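Local coordinates for surface glycan binding protein B (Bacteroides ovatus, PDB 6E57), which binds mixed-linkage beta-glucan and probably captures this cereal polysaccharide at the bacterial cell surface for utilization by the gut symbiont, at residues 41-46 with 63-68; 49-54 with 122-127; 75-80 with 91-96. All blocks are in the same frame, centred on the assembly; numbering follows the deposited sequence.

Interaction 1 (41-46 with 63-68); sequences PVFPDR and LSIALT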
loop_
_atom_site.group_PDB
_atom_site.type_symbol
_atom_site.label_atom_id
_atom_site.label_comp_id
_atom_site.label_asym_id
_atom_site.label_seq_id
_atom_site.Cartn_x
_atom_site.Cartn_y
_atom_site.Cartn_z
ATOM N N PRO A 41 23.873 23.764 4.625
ATOM C CA PRO A 41 22.753 23.828 5.551
ATOM C C PRO A 41 22.724 22.605 6.481
ATOM O O PRO A 41 23.370 21.597 6.196
ATOM C CB PRO A 41 21.529 23.857 4.630
ATOM C CG PRO A 41 21.932 22.969 3.479
ATOM C CD PRO A 41 23.439 23.117 3.378
ATOM N N VAL A 42 21.984 22.722 7.588
ATOM C CA VAL A 42 21.746 21.612 8.504
ATOM C C VAL A 42 20.616 20.757 7.921
ATOM O O VAL A 42 19.536 21.270 7.648
ATOM C CB VAL A 42 21.397 22.105 9.921
ATOM C CG1 VAL A 42 21.101 20.943 10.858
ATOM C CG2 VAL A 42 22.492 22.993 10.495
ATOM N N PHE A 43 20.888 19.461 7.733
ATOM C CA PHE A 43 19.934 18.528 7.132
ATOM C C PHE A 43 19.148 17.818 8.230
ATOM O O PHE A 43 19.682 17.545 9.303
ATOM C CB PHE A 43 20.658 17.536 6.219
ATOM C CG PHE A 43 21.175 18.152 4.944
ATOM C CD1 PHE A 43 20.344 18.301 3.843
ATOM C CD2 PHE A 43 22.483 18.604 4.854
ATOM C CE1 PHE A 43 20.817 18.881 2.674
ATOM C CE2 PHE A 43 22.952 19.184 3.685
ATOM C CZ PHE A 43 22.119 19.321 2.597
ATOM N N PRO A 44 17.852 17.504 7.998
ATOM C CA PRO A 44 17.044 16.795 8.989
ATOM C C PRO A 44 17.511 15.344 9.186
ATOM O O PRO A 44 18.047 14.734 8.259
ATOM C CB PRO A 44 15.618 16.852 8.414
ATOM C CG PRO A 44 15.811 17.038 6.921
ATOM C CD PRO A 44 17.097 17.826 6.776
ATOM N N ASP A 45 17.313 14.824 10.404
ATOM C CA ASP A 45 17.643 13.442 10.755
ATOM C C ASP A 45 16.519 12.523 10.264
ATOM O O ASP A 45 15.393 12.974 10.043
ATOM C CB ASP A 45 17.866 13.283 12.264
ATOM C CG ASP A 45 19.210 13.792 12.762
ATOM O OD1 ASP A 45 20.068 14.123 11.916
ATOM O OD2 ASP A 45 19.394 13.845 13.996
ATOM N N ARG A 46 16.846 11.233 10.107
ATOM C CA ARG A 46 15.913 10.208 9.632
ATOM C C ARG A 46 14.661 10.204 10.518
ATOM O O ARG A 46 14.746 10.413 11.732
ATOM C CB ARG A 46 16.575 8.825 9.636
ATOM C CG ARG A 46 17.662 8.639 8.587
ATOM C CD ARG A 46 18.538 7.435 8.883
ATOM N NE ARG A 46 19.653 7.299 7.952
ATOM C CZ ARG A 46 19.718 6.415 6.958
ATOM N NH1 ARG A 46 18.713 5.585 6.736
ATOM N NH2 ARG A 46 20.791 6.364 6.188
ATOM N N LEU A 63 16.729 21.639 -8.561
ATOM C CA LEU A 63 17.270 21.242 -7.265
ATOM C C LEU A 63 18.485 22.119 -6.955
ATOM O O LEU A 63 19.507 22.019 -7.635
ATOM C CB LEU A 63 17.658 19.761 -7.303
ATOM C CG LEU A 63 18.400 19.244 -6.071
ATOM C CD1 LEU A 63 17.580 19.468 -4.810
ATOM C CD2 LEU A 63 18.756 17.772 -6.226
ATOM N N SER A 64 18.349 22.963 -5.925
ATOM C CA SER A 64 19.341 23.976 -5.570
ATOM C C SER A 64 19.728 23.824 -4.095
ATOM O O SER A 64 18.954 24.182 -3.208
ATOM C CB SER A 64 18.812 25.360 -5.864
ATOM O OG SER A 64 19.712 26.361 -5.410
ATOM N N ILE A 65 20.925 23.276 -3.857
ATOM C CA ILE A 65 21.505 23.132 -2.520
ATOM C C ILE A 65 22.938 23.674 -2.564
ATOM O O ILE A 65 23.714 23.292 -3.442
ATOM C CB ILE A 65 21.468 21.663 -2.046
ATOM C CG1 ILE A 65 20.074 21.047 -2.183
ATOM C CG2 ILE A 65 21.997 21.540 -0.622
ATOM C CD1 ILE A 65 20.001 19.589 -1.790
ATOM N N ALA A 66 23.269 24.554 -1.606
ATOM C CA ALA A 66 24.589 25.197 -1.496
ATOM C C ALA A 66 25.223 24.855 -0.142
ATOM O O ALA A 66 24.700 25.242 0.901
ATOM C CB ALA A 66 24.445 26.689 -1.668
ATOM N N LEU A 67 26.357 24.144 -0.178
ATOM C CA LEU A 67 27.064 23.695 1.026
ATOM C C LEU A 67 28.099 24.747 1.443
ATOM O O LEU A 67 28.657 25.439 0.595
ATOM C CB LEU A 67 27.761 22.360 0.740
ATOM C CG LEU A 67 26.891 21.258 0.136
ATOM C CD1 LEU A 67 27.732 20.038 -0.198
ATOM C CD2 LEU A 67 25.753 20.880 1.070
ATOM N N THR A 68 28.330 24.854 2.760
ATOM C CA THR A 68 29.561 25.418 3.334
ATOM C C THR A 68 30.265 24.298 4.110
ATOM O O THR A 68 29.642 23.628 4.937
ATOM C CB THR A 68 29.286 26.647 4.214
ATOM O OG1 THR A 68 28.175 26.358 5.063
ATOM C CG2 THR A 68 29.000 27.898 3.414
#
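Phe43 and Pro41 reach across to Ile65 and Leu67, laying a short apolar seam between the loop 41-46 and the segment 63-68 of strand 63-70. The closely packed part is around the Phe43 ring, which meets the two buried aliphatic residues with its outer edge, close to its own plane. Its tip carbon CZ lies 3.9 Å from Ile65 CG2, and the neighbouring CE2 lies 4.2 Å from Leu67 CD2. Ile65 CG2 stands anti to the backbone N, which brings this methyl out to the ring, while CG1 stands beside that N (chi1 -51°). The beta-branched Ile65 thus offers a methyl close to its own backbone, whereas Leu67, branched one carbon later, reaches the ring with CD2.

The side more open to solvent is where Pro41 and Ala66 lie. Pro41 is partly exposed and follows a cis peptide bond. Its CD packs on Leu67 CD2 at 4.0 Å and passes the carbonyl of Ala66, CD to O 3.5 Å. Ala66 is exposed and its CB points away, so it is the carbonyl O that meets Pro41.

The strand order resembles that of immunoglobulin-like sandwiches. The loop leaves strand 37-40, an edge partner of strand 63-70, and crosses toward the other sheet, where Phe43 and Leu67 rest on Ile109, and Ile65 on Leu107, both of strand 103-113.

Interaction 2 (49-54 with 122-127); sequences GQLATF and EGLVVV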
loop_
_atom_site.group_PDB
_atom_site.type_symbol
_atom_site.label_atom_id
_atom_site.label_comp_id
_atom_site.label_asym_id
_atom_site.label_seq_id
_atom_site.Cartn_x
_atom_site.Cartn_y
_atom_site.Cartn_z
ATOM N N GLY A 49 14.226 5.483 10.816
ATOM C CA GLY A 49 14.827 4.570 9.847
ATOM C C GLY A 49 14.548 5.023 8.422
ATOM O O GLY A 49 15.426 4.945 7.562
ATOM N N GLN A 50 13.312 5.489 8.185
ATOM C CA GLN A 50 12.888 6.115 6.928
ATOM C C GLN A 50 13.659 7.429 6.729
ATOM O O GLN A 50 13.859 8.186 7.679
ATOM C CB GLN A 50 11.378 6.372 6.956
ATOM C CG GLN A 50 10.748 6.531 5.577
ATOM C CD GLN A 50 10.282 5.219 4.990
ATOM O OE1 GLN A 50 10.862 4.161 5.230
ATOM N NE2 GLN A 50 9.218 5.280 4.205
ATOM N N LEU A 51 14.078 7.690 5.485
ATOM C CA LEU A 51 14.873 8.874 5.140
ATOM C C LEU A 51 14.007 10.138 5.219
ATOM O O LEU A 51 12.803 10.102 4.954
ATOM C CB LEU A 51 15.442 8.711 3.727
ATOM C CG LEU A 51 16.477 7.603 3.549
ATOM C CD1 LEU A 51 16.798 7.398 2.075
ATOM C CD2 LEU A 51 17.744 7.913 4.334
ATOM N N ALA A 52 14.651 11.255 5.569
ATOM C CA ALA A 52 14.028 12.570 5.601
ATOM C C ALA A 52 14.040 13.173 4.192
ATOM O O ALA A 52 14.704 12.656 3.294
ATOM C CB ALA A 52 14.754 13.458 6.581
ATOM N N THR A 53 13.303 14.278 4.030
ATOM C CA THR A 53 13.193 15.000 2.767
ATOM C C THR A 53 14.099 16.238 2.818
ATOM O O THR A 53 13.944 17.091 3.694
ATOM C CB THR A 53 11.729 15.357 2.480
ATOM O OG1 THR A 53 11.004 14.128 2.447
ATOM C CG2 THR A 53 11.532 16.110 1.182
ATOM N N PHE A 54 15.043 16.313 1.873
ATOM C CA PHE A 54 15.998 17.411 1.784
ATOM C C PHE A 54 15.433 18.537 0.913
ATOM O O PHE A 54 15.702 19.705 1.175
ATOM C CB PHE A 54 17.339 16.927 1.228
ATOM C CG PHE A 54 18.160 16.060 2.154
ATOM C CD1 PHE A 54 17.773 15.825 3.468
ATOM C CD2 PHE A 54 19.350 15.502 1.713
ATOM C CE1 PHE A 54 18.546 15.032 4.304
ATOM C CE2 PHE A 54 20.123 14.715 2.554
ATOM C CZ PHE A 54 19.719 14.481 3.848
ATOM N N GLU A 122 22.308 11.562 3.453
ATOM C CA GLU A 122 21.410 10.856 2.541
ATOM C C GLU A 122 19.966 11.272 2.843
ATOM O O GLU A 122 19.527 11.203 3.984
ATOM C CB GLU A 122 21.586 9.341 2.672
ATOM C CG GLU A 122 20.893 8.553 1.570
ATOM C CD GLU A 122 20.815 7.049 1.781
ATOM O OE1 GLU A 122 20.007 6.399 1.084
ATOM O OE2 GLU A 122 21.554 6.527 2.639
ATOM N N GLY A 123 19.239 11.699 1.806
ATOM C CA GLY A 123 17.852 12.137 1.941
ATOM C C GLY A 123 17.062 11.942 0.658
ATOM O O GLY A 123 17.586 11.450 -0.342
ATOM N N LEU A 124 15.783 12.328 0.704
ATOM C CA LEU A 124 14.886 12.246 -0.434
ATOM C C LEU A 124 14.750 13.635 -1.070
ATOM O O LEU A 124 14.796 14.652 -0.371
ATOM C CB LEU A 124 13.525 11.722 0.032
ATOM C CG LEU A 124 13.512 10.304 0.602
ATOM C CD1 LEU A 124 12.124 9.944 1.110
ATOM C CD2 LEU A 124 13.984 9.287 -0.429
ATOM N N VAL A 125 14.603 13.651 -2.400
ATOM C CA VAL A 125 14.254 14.843 -3.168
ATOM C C VAL A 125 12.914 14.569 -3.860
ATOM O O VAL A 125 12.815 13.674 -4.701
ATOM C CB VAL A 125 15.357 15.205 -4.182
ATOM C CG1 VAL A 125 14.894 16.254 -5.182
ATOM C CG2 VAL A 125 16.633 15.656 -3.486
ATOM N N VAL A 126 11.888 15.336 -3.481
ATOM C CA VAL A 126 10.557 15.190 -4.042
ATOM C C VAL A 126 10.366 16.279 -5.103
ATOM O O VAL A 126 10.538 17.467 -4.826
ATOM C CB VAL A 126 9.473 15.246 -2.946
ATOM C CG1 VAL A 126 8.073 15.056 -3.516
ATOM C CG2 VAL A 126 9.742 14.229 -1.848
ATOM N N VAL A 127 10.022 15.843 -6.320
ATOM C CA VAL A 127 9.803 16.716 -7.467
ATOM C C VAL A 127 8.350 16.540 -7.927
ATOM O O VAL A 127 7.987 15.495 -8.470
ATOM C CB VAL A 127 10.809 16.410 -8.594
ATOM C CG1 VAL A 127 10.700 17.405 -9.737
ATOM C CG2 VAL A 127 12.237 16.354 -8.068
#
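Phe54 spreads its ring over the backbone of Gly123, with Gly123 CA sitting 3.5 Å from the ring centroid and 12° off the ring normal, a CH-pi contact over the face. The strand order, 37-40, 63-70, 95-98 in one sheet and 53-58, 118-128, 103-113, 75-81, 84-86 in the other, is consistent with an immunoglobulin-like sandwich. In it strand 53-58, in the place of A', pairs in parallel with strand 118-128, in the place of G, and forms the edge of its sheet. Glycine suits position 123, since a CB there would point toward Phe54 and collide with its ring; without one, the flat ring lies directly on the main chain. CG of Phe54 stands beside the backbone N (chi1 -71°), which folds the ring back over Gly123, and the ring also reaches the Glu122 carbonyl obliquely.

Two backbone hydrogen bonds start the pairing. Leu124 N gives to Ala52 O and Leu124 O receives Phe54 N, each 2.8 Å long, so that Leu124 is bonded on both sides to the residues flanking Thr53. At Phe54 the chain turns a corner, and beyond it Val126 continues the pairing with Ala55 and Ile57.

Leu51 CB packs on Leu124 CG at 4.0 Å, and its CD1 lies against the extended side chain of Glu122, 3.5 Å from OE1. The carboxylate's hydrogen bond is to Asn106 ND2 of the adjoining strand 103-113, while the aliphatic Leu51 packs against OE1.

Thr53 and Leu124 put their side chains on the same face of the sheet. Threonine CG2 is anti to its own main-chain N, which sends this methyl to Val126 CG2 at 4.0 Å.

Interaction 3 (75-80 with 91-96); sequences TTVTWF and DSDKEI
The indole of Trp79 carries Ile96 on one face and the carbonyl of Asp93 at its edge. Ile96 CB stands above the six-membered ring, 3.7 Å from its centroid and 5° off the normal, a CH-pi contact. CG2 reaches on to Trp79 CZ3, while CD1 lies above the plane, just beyond the CD2-CE3 bond. With CG1 anti to the backbone N (chi1 -165°), the two arms of Ile96 spread in different directions across the aromatic surface, a breadth that suits a branched residue here. In the plane of the ring, Trp79 NE1 faces Asp93 O, N to O 3.2 Å; this hydrogen bond is doubtful, because the position of that oxygen is uncertain. Tryptophan suits the place for its broad apolar face, with the N-H probably a second use.

These residues join the two sheets of the probable immunoglobulin-like sandwich. Strand 75-81 belongs to the five-stranded sheet, whereas 91-96 is a loop entering strand 95-98, an edge strand of the three-stranded one, with Glu95 and Ile96 its first residues. Trp79 points into the core between the sheets, where Leu67 and Ile109 also touch it.

Farther along strand 75-81 the contact turns polar. Asp93 sends its carboxylate across to the backbone, and OD2 accepts Val77 N at 2.9 Å, with an N-H...O angle of 172° and the donor nearly in line with the CG-OD2 bond. A short acidic side chain suits this loop, supplying an acceptor to a main-chain N-H. The other oxygen, OD1, has Lys94 NZ at 3.7 Å, a long salt bridge. Lys94 bends at its last two torsions, bringing NZ round to Thr75 OG1 for a weak hydrogen bond of 3.5 Å. Thr75 OG1 is also hydrogen-bonded to Pro71 O.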
loop_
_atom_site.group_PDB
_atom_site.type_symbol
_atom_site.label_atom_id
_atom_site.label_comp_id
_atom_site.label_asym_id
_atom_site.label_seq_id
_atom_site.Cartn_x
_atom_site.Cartn_y
_atom_site.Cartn_z
ATOM N N THR A 75 38.549 20.131 0.401
ATOM C CA THR A 75 37.429 19.179 0.341
ATOM C C THR A 75 36.876 19.100 -1.086
ATOM O O THR A 75 36.764 20.114 -1.772
ATOM C CB THR A 75 36.309 19.552 1.323
ATOM O OG1 THR A 75 35.918 20.906 1.081
ATOM C CG2 THR A 75 36.721 19.387 2.769
ATOM N N THR A 76 36.543 17.873 -1.507
ATOM C CA THR A 76 35.790 17.596 -2.731
ATOM C C THR A 76 34.478 16.899 -2.349
ATOM O O THR A 76 34.476 15.992 -1.512
ATOM C CB THR A 76 36.610 16.742 -3.708
ATOM O OG1 THR A 76 37.823 17.440 -3.994
ATOM C CG2 THR A 76 35.877 16.450 -5.000
ATOM N N VAL A 77 33.370 17.328 -2.966
ATOM C CA VAL A 77 32.056 16.761 -2.685
ATOM C C VAL A 77 31.486 16.168 -3.982
ATOM O O VAL A 77 31.558 16.785 -5.048
ATOM C CB VAL A 77 31.109 17.797 -2.043
ATOM C CG1 VAL A 77 31.851 18.733 -1.101
ATOM C CG2 VAL A 77 30.336 18.601 -3.071
ATOM N N THR A 78 30.931 14.956 -3.868
ATOM C CA THR A 78 30.302 14.244 -4.972
ATOM C C THR A 78 28.807 14.079 -4.671
ATOM O O THR A 78 28.414 13.843 -3.527
ATOM C CB THR A 78 30.984 12.892 -5.213
ATOM O OG1 THR A 78 32.392 13.107 -5.286
ATOM C CG2 THR A 78 30.522 12.219 -6.485
ATOM N N TRP A 79 27.984 14.205 -5.715
ATOM C CA TRP A 79 26.540 14.086 -5.601
ATOM C C TRP A 79 26.075 12.812 -6.319
ATOM O O TRP A 79 26.591 12.469 -7.385
ATOM C CB TRP A 79 25.853 15.340 -6.160
ATOM C CG TRP A 79 26.384 16.629 -5.613
ATOM C CD1 TRP A 79 27.540 17.259 -5.977
ATOM C CD2 TRP A 79 25.775 17.463 -4.611
ATOM N NE1 TRP A 79 27.693 18.420 -5.269
ATOM C CE2 TRP A 79 26.627 18.573 -4.424
ATOM C CE3 TRP A 79 24.602 17.382 -3.855
ATOM C CZ2 TRP A 79 26.340 19.588 -3.513
ATOM C CZ3 TRP A 79 24.318 18.386 -2.956
ATOM C CH2 TRP A 79 25.178 19.473 -2.788
ATOM N N PHE A 80 25.097 12.123 -5.716
ATOM C CA PHE A 80 24.524 10.901 -6.264
ATOM C C PHE A 80 22.992 10.994 -6.250
ATOM O O PHE A 80 22.396 11.201 -5.196
ATOM C CB PHE A 80 24.989 9.683 -5.464
ATOM C CG PHE A 80 26.474 9.419 -5.494
ATOM C CD1 PHE A 80 27.339 10.134 -4.680
ATOM C CD2 PHE A 80 27.004 8.437 -6.316
ATOM C CE1 PHE A 80 28.703 9.882 -4.700
ATOM C CE2 PHE A 80 28.369 8.187 -6.335
ATOM C CZ PHE A 80 29.216 8.911 -5.528
ATOM N N ASP A 91 29.959 25.874 -11.606
ATOM C CA ASP A 91 31.422 25.882 -11.719
ATOM C C ASP A 91 32.035 25.380 -10.402
ATOM O O ASP A 91 33.041 24.671 -10.416
ATOM C CB ASP A 91 31.951 27.261 -12.131
ATOM C CG ASP A 91 31.435 28.429 -11.305
ATOM O OD1 ASP A 91 30.775 28.181 -10.271
ATOM O OD2 ASP A 91 31.693 29.584 -11.707
ATOM N N SER A 92 31.415 25.752 -9.276
ATOM C CA SER A 92 31.753 25.216 -7.960
ATOM C C SER A 92 31.261 23.766 -7.859
ATOM O O SER A 92 30.265 23.403 -8.483
ATOM C CB SER A 92 31.166 26.077 -6.868
ATOM O OG SER A 92 31.547 25.601 -5.586
ATOM N N ASP A 93 31.961 22.953 -7.060
ATOM C CA ASP A 93 31.638 21.535 -6.892
ATOM C C ASP A 93 30.770 21.316 -5.644
ATOM O O ASP A 93 30.329 20.200 -5.418
ATOM C CB ASP A 93 32.900 20.674 -6.801
ATOM C CG ASP A 93 33.534 20.639 -5.420
ATOM O OD1 ASP A 93 34.126 21.661 -5.020
ATOM O OD2 ASP A 93 33.423 19.591 -4.750
ATOM N N LYS A 94 30.531 22.364 -4.846
ATOM C CA LYS A 94 29.779 22.229 -3.589
ATOM C C LYS A 94 28.475 23.040 -3.646
ATOM O O LYS A 94 27.895 23.366 -2.609
ATOM C CB LYS A 94 30.659 22.609 -2.391
ATOM C CG LYS A 94 31.616 23.773 -2.605
ATOM C CD LYS A 94 32.275 24.257 -1.327
ATOM C CE LYS A 94 32.957 23.158 -0.538
ATOM N NZ LYS A 94 33.908 22.379 -1.369
ATOM N N GLU A 95 28.011 23.333 -4.865
ATOM C CA GLU A 95 26.643 23.774 -5.123
ATOM C C GLU A 95 26.094 22.927 -6.274
ATOM O O GLU A 95 26.685 22.894 -7.348
ATOM C CB GLU A 95 26.599 25.268 -5.463
ATOM C CG GLU A 95 25.190 25.813 -5.669
ATOM C CD GLU A 95 25.093 27.245 -6.176
ATOM O OE1 GLU A 95 26.051 27.720 -6.824
ATOM O OE2 GLU A 95 24.047 27.884 -5.933
ATOM N N ILE A 96 24.977 22.232 -6.032
ATOM C CA ILE A 96 24.307 21.464 -7.075
ATOM C C ILE A 96 23.213 22.334 -7.698
ATOM O O ILE A 96 22.535 23.093 -7.006
ATOM C CB ILE A 96 23.745 20.127 -6.550
ATOM C CG1 ILE A 96 23.377 19.192 -7.707
ATOM C CG2 ILE A 96 22.571 20.344 -5.606
ATOM C CD1 ILE A 96 22.983 17.797 -7.279
#

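In the fold
All three contacts belong to the N-terminal domain, probably immunoglobulin-like, away from the glycan pocket near the other end of the chain. Interactions 1 and 3 are partly buried and share the three-stranded sheet, where Leu67 N pairs with Lys94 O and Ile65 O with Ile96 N; interaction 3 joins the two sheets directly, whereas interaction 1 lays a connecting loop against one of them. Interaction 2 is a surface contact at the edge of the five-stranded sheet, to which 75-80 also belongs. Interaction 1 is apolar, interaction 2 combines main-chain bonds with a ring laid on a glycine, and interaction 3 an aromatic core with side-chain polar links. Interactions 1 and 2 meet where Phe43 packs on Phe54.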